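Local coordinates for acetylene hydratase Ahy (Pelobacter acetylenicus, PDB 2E7Z), which catalyses the hydration of acetylene to acetaldehyde with a tungsten-bis(molybdopterin guanine dinucleotide) cofactor and a [4Fe-4S] cluster, at residues Thr51-Leu63 with Gln479-Glu491. Residues are numbered along the deposited sequence; the frame is centred on the assembly and turned at random.
Sequences TIRTHKDRVLYPL and QQVVEPAGEAKDE
Leu60 lies against the type II' turn Ala485-Ala488, its CD2 packing 3.8 Å from Ala485 CB. Leu60 O accepts a backbone hydrogen bond from Glu487 N, 2.8 Å long but bent to 137° at the hydrogen. Gly486 suits the second position of the turn through its positive phi and the closeness of Leu60 CB. Beside it the Tyr61 side chain crosses that of Glu487 at about a right angle, its CD2-CE2 side against CB and CG; Tyr61 CE2 is 3.6 Å from Glu487 CG, while the bend at chi2 (-81°) leads the carboxylate away, toward a long salt bridge with Lys489.

Ala485 CB also meets two arginines, Arg58 near Leu60 and Arg53 farther round. Arg58 reaches in with CG anti to its backbone N (chi1 -177°) and an extended chain. Leu60 CD2 sits over one face of its guanidinium, toward the rim, NH2 comes 3.6 Å from Ala488 CB, and NH1 bonds in plane to a lone pair of Arg53 O at the end of helix 49-53. Arg53, bent at chi3, offers a guanidinium face to Val482 CG2, and a water links its NH1 to Glu483 O. The short side chain of Ala485 suits a place between two guanidinium groups, and Glu461 forms salt bridges with both NH1 groups.

Glu461 probably offsets the paired positive charge, and several bonds fix the rotation of the Arg58 guanidinium, whose NH2 also binds Gly456 O. The side chain of Arg58 lies about 5 Å from that of Gln441, and that of Ala488 about 5 Å from that of Asp457; both partners bind the tungsten cofactor, consistent with a second-shell place for this contact, which sets charge-paired arginines against alanine methyls.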
# COMPACT_ATOMS: atom_id res chain seq x y z
N THR A 51 -5.86 24.01 0.59
CA THR A 51 -4.55 24.70 0.61
C THR A 51 -3.53 24.00 -0.29
O THR A 51 -2.55 24.61 -0.74
CB THR A 51 -3.93 24.82 2.02
OG1 THR A 51 -3.49 23.53 2.45
CG2 THR A 51 -4.94 25.41 3.03
N ILE A 52 -3.78 22.72 -0.55
CA ILE A 52 -2.98 21.95 -1.50
C ILE A 52 -3.52 22.12 -2.92
O ILE A 52 -2.75 22.41 -3.85
CB ILE A 52 -2.99 20.47 -1.12
CG1 ILE A 52 -2.49 20.28 0.33
CG2 ILE A 52 -2.10 19.66 -2.10
CD1 ILE A 52 -1.08 20.81 0.64
N ARG A 53 -4.85 21.98 -3.09
CA ARG A 53 -5.44 22.20 -4.41
C ARG A 53 -5.06 23.58 -4.99
O ARG A 53 -4.86 23.72 -6.21
CB ARG A 53 -6.96 22.04 -4.37
CG ARG A 53 -7.58 22.09 -5.75
CD ARG A 53 -9.07 22.36 -5.67
NE ARG A 53 -9.41 23.78 -5.65
CZ ARG A 53 -9.50 24.54 -6.74
NH1 ARG A 53 -9.26 24.04 -7.95
NH2 ARG A 53 -9.88 25.82 -6.61
N THR A 54 -4.99 24.60 -4.13
CA THR A 54 -4.71 25.97 -4.60
C THR A 54 -3.29 26.42 -4.31
O THR A 54 -2.99 27.61 -4.40
CB THR A 54 -5.72 27.01 -4.02
OG1 THR A 54 -5.56 27.08 -2.60
CG2 THR A 54 -7.13 26.59 -4.34
N HIS A 55 -2.41 25.50 -3.92
CA HIS A 55 -1.06 25.88 -3.52
C HIS A 55 -0.35 26.59 -4.65
O HIS A 55 -0.44 26.17 -5.81
CB HIS A 55 -0.25 24.64 -3.07
CG HIS A 55 0.90 25.03 -2.22
ND1 HIS A 55 2.09 25.47 -2.75
CD2 HIS A 55 1.02 25.12 -0.87
CE1 HIS A 55 2.90 25.83 -1.76
NE2 HIS A 55 2.29 25.60 -0.61
N LYS A 56 0.37 27.68 -4.33
CA LYS A 56 1.07 28.42 -5.39
C LYS A 56 2.10 27.59 -6.13
O LYS A 56 2.39 27.86 -7.29
CB LYS A 56 1.73 29.71 -4.85
CG LYS A 56 2.83 29.47 -3.83
CD LYS A 56 3.42 30.77 -3.30
CE LYS A 56 4.04 31.63 -4.40
NZ LYS A 56 5.29 31.04 -4.97
N ASP A 57 2.62 26.53 -5.48
CA ASP A 57 3.63 25.67 -6.13
C ASP A 57 3.04 24.49 -6.88
O ASP A 57 3.79 23.66 -7.42
CB ASP A 57 4.68 25.19 -5.12
CG ASP A 57 5.43 26.35 -4.48
OD1 ASP A 57 5.70 27.32 -5.21
OD2 ASP A 57 5.74 26.28 -3.27
N ARG A 58 1.71 24.39 -6.91
CA ARG A 58 1.09 23.29 -7.65
C ARG A 58 1.45 23.41 -9.13
O ARG A 58 1.45 24.50 -9.72
CB ARG A 58 -0.43 23.31 -7.44
CG ARG A 58 -1.13 22.15 -8.13
CD ARG A 58 -2.60 22.13 -7.81
NE ARG A 58 -3.22 21.07 -8.66
CZ ARG A 58 -4.53 20.97 -8.94
NH1 ARG A 58 -5.41 21.82 -8.40
NH2 ARG A 58 -4.99 20.02 -9.75
N VAL A 59 1.80 22.28 -9.73
CA VAL A 59 2.06 22.23 -11.16
C VAL A 59 0.73 22.16 -11.90
O VAL A 59 -0.01 21.18 -11.78
CB VAL A 59 2.96 21.01 -11.52
CG1 VAL A 59 3.16 20.88 -13.03
CG2 VAL A 59 4.32 21.13 -10.81
N LEU A 60 0.41 23.20 -12.67
CA LEU A 60 -0.86 23.29 -13.37
C LEU A 60 -0.74 23.19 -14.89
O LEU A 60 -1.75 23.15 -15.61
CB LEU A 60 -1.62 24.56 -12.97
CG LEU A 60 -2.15 24.59 -11.54
CD1 LEU A 60 -2.85 25.97 -11.34
CD2 LEU A 60 -3.08 23.45 -11.20
N TYR A 61 0.49 23.13 -15.40
CA TYR A 61 0.75 23.10 -16.83
C TYR A 61 1.87 22.11 -17.11
O TYR A 61 2.79 21.96 -16.29
CB TYR A 61 1.15 24.49 -17.38
CG TYR A 61 0.07 25.52 -17.16
CD1 TYR A 61 -0.00 26.23 -15.98
CD2 TYR A 61 -0.90 25.77 -18.14
CE1 TYR A 61 -1.02 27.16 -15.75
CE2 TYR A 61 -1.91 26.71 -17.93
CZ TYR A 61 -1.96 27.38 -16.74
OH TYR A 61 -2.95 28.31 -16.52
N PRO A 62 1.81 21.45 -18.27
CA PRO A 62 2.92 20.56 -18.62
C PRO A 62 4.26 21.31 -18.66
O PRO A 62 4.35 22.43 -19.17
CB PRO A 62 2.55 20.08 -20.02
CG PRO A 62 1.05 20.12 -20.05
CD PRO A 62 0.73 21.39 -19.28
N LEU A 63 5.28 20.66 -18.10
CA LEU A 63 6.64 21.20 -18.14
C LEU A 63 7.57 20.24 -18.86
O LEU A 63 7.53 19.04 -18.62
CB LEU A 63 7.18 21.44 -16.73
CG LEU A 63 6.43 22.42 -15.84
CD1 LEU A 63 6.91 22.30 -14.43
CD2 LEU A 63 6.65 23.85 -16.37
N GLN A 479 -18.70 13.25 -5.78
CA GLN A 479 -19.07 14.32 -6.69
C GLN A 479 -17.91 15.23 -6.97
O GLN A 479 -17.07 15.47 -6.07
CB GLN A 479 -20.25 15.09 -6.11
CG GLN A 479 -21.49 14.24 -5.88
CD GLN A 479 -22.65 15.10 -5.46
OE1 GLN A 479 -22.67 15.65 -4.36
NE2 GLN A 479 -23.59 15.30 -6.37
N GLN A 480 -17.89 15.78 -8.19
CA GLN A 480 -16.95 16.82 -8.56
C GLN A 480 -17.34 18.16 -7.93
O GLN A 480 -18.46 18.63 -8.13
CB GLN A 480 -16.94 16.97 -10.06
CG GLN A 480 -15.88 17.90 -10.57
CD GLN A 480 -15.77 17.91 -12.07
OE1 GLN A 480 -16.49 17.18 -12.77
NE2 GLN A 480 -14.86 18.71 -12.58
N VAL A 481 -16.41 18.81 -7.21
CA VAL A 481 -16.73 20.09 -6.59
C VAL A 481 -16.50 21.26 -7.55
O VAL A 481 -17.37 22.15 -7.71
CB VAL A 481 -15.99 20.28 -5.25
CG1 VAL A 481 -16.45 21.57 -4.58
CG2 VAL A 481 -16.26 19.10 -4.33
N VAL A 482 -15.33 21.30 -8.17
CA VAL A 482 -14.95 22.36 -9.12
C VAL A 482 -14.27 21.78 -10.35
O VAL A 482 -13.87 20.61 -10.36
CB VAL A 482 -14.03 23.47 -8.48
CG1 VAL A 482 -14.72 24.20 -7.32
CG2 VAL A 482 -12.69 22.87 -8.02
N GLU A 483 -14.16 22.57 -11.40
CA GLU A 483 -13.36 22.21 -12.56
C GLU A 483 -11.89 22.24 -12.14
O GLU A 483 -11.50 23.03 -11.27
CB GLU A 483 -13.60 23.21 -13.69
CG GLU A 483 -14.99 23.10 -14.35
CD GLU A 483 -15.23 21.81 -15.13
OE1 GLU A 483 -14.25 21.17 -15.59
OE2 GLU A 483 -16.41 21.42 -15.28
N PRO A 484 -11.05 21.40 -12.77
CA PRO A 484 -9.63 21.45 -12.42
C PRO A 484 -8.99 22.81 -12.71
O PRO A 484 -9.30 23.46 -13.71
CB PRO A 484 -8.99 20.37 -13.29
CG PRO A 484 -10.05 19.83 -14.18
CD PRO A 484 -11.38 20.36 -13.77
N ALA A 485 -8.08 23.19 -11.84
CA ALA A 485 -7.34 24.46 -12.01
C ALA A 485 -6.37 24.38 -13.18
O ALA A 485 -5.87 23.31 -13.54
CB ALA A 485 -6.62 24.83 -10.74
N GLY A 486 -6.12 25.53 -13.80
CA GLY A 486 -5.11 25.65 -14.85
C GLY A 486 -5.35 24.64 -15.95
O GLY A 486 -6.50 24.47 -16.40
N GLU A 487 -4.29 23.93 -16.35
CA GLU A 487 -4.39 22.90 -17.37
C GLU A 487 -4.24 21.51 -16.74
O GLU A 487 -3.81 20.57 -17.41
CB GLU A 487 -3.33 23.12 -18.45
CG GLU A 487 -3.77 24.11 -19.52
CD GLU A 487 -4.67 23.45 -20.54
OE1 GLU A 487 -4.16 22.66 -21.38
OE2 GLU A 487 -5.89 23.73 -20.51
N ALA A 488 -4.64 21.37 -15.48
CA ALA A 488 -4.60 20.01 -14.86
C ALA A 488 -5.60 19.10 -15.56
O ALA A 488 -6.71 19.52 -15.90
CB ALA A 488 -4.89 20.13 -13.39
N LYS A 489 -5.21 17.86 -15.79
CA LYS A 489 -6.07 16.95 -16.51
C LYS A 489 -6.15 15.65 -15.75
O LYS A 489 -5.33 15.36 -14.90
CB LYS A 489 -5.52 16.66 -17.93
CG LYS A 489 -5.30 17.84 -18.85
CD LYS A 489 -6.57 18.42 -19.37
CE LYS A 489 -6.27 19.62 -20.29
NZ LYS A 489 -7.49 20.42 -20.51
N ASP A 490 -7.14 14.86 -16.13
CA ASP A 490 -7.34 13.57 -15.50
C ASP A 490 -6.45 12.44 -16.05
O ASP A 490 -5.90 12.56 -17.14
CB ASP A 490 -8.81 13.20 -15.54
CG ASP A 490 -9.27 12.75 -16.88
OD1 ASP A 490 -9.03 11.57 -17.19
OD2 ASP A 490 -9.91 13.53 -17.62
N GLU A 491 -6.34 11.34 -15.29
CA GLU A 491 -5.40 10.31 -15.65
C GLU A 491 -5.80 9.64 -16.95
O GLU A 491 -4.92 9.23 -17.72
CB GLU A 491 -5.34 9.27 -14.53
CG GLU A 491 -4.17 8.32 -14.64
CD GLU A 491 -4.23 7.24 -13.56
OE1 GLU A 491 -5.26 7.21 -12.82
OE2 GLU A 491 -3.28 6.43 -13.44
O HOH W 1 -10.61 25.33 -10.00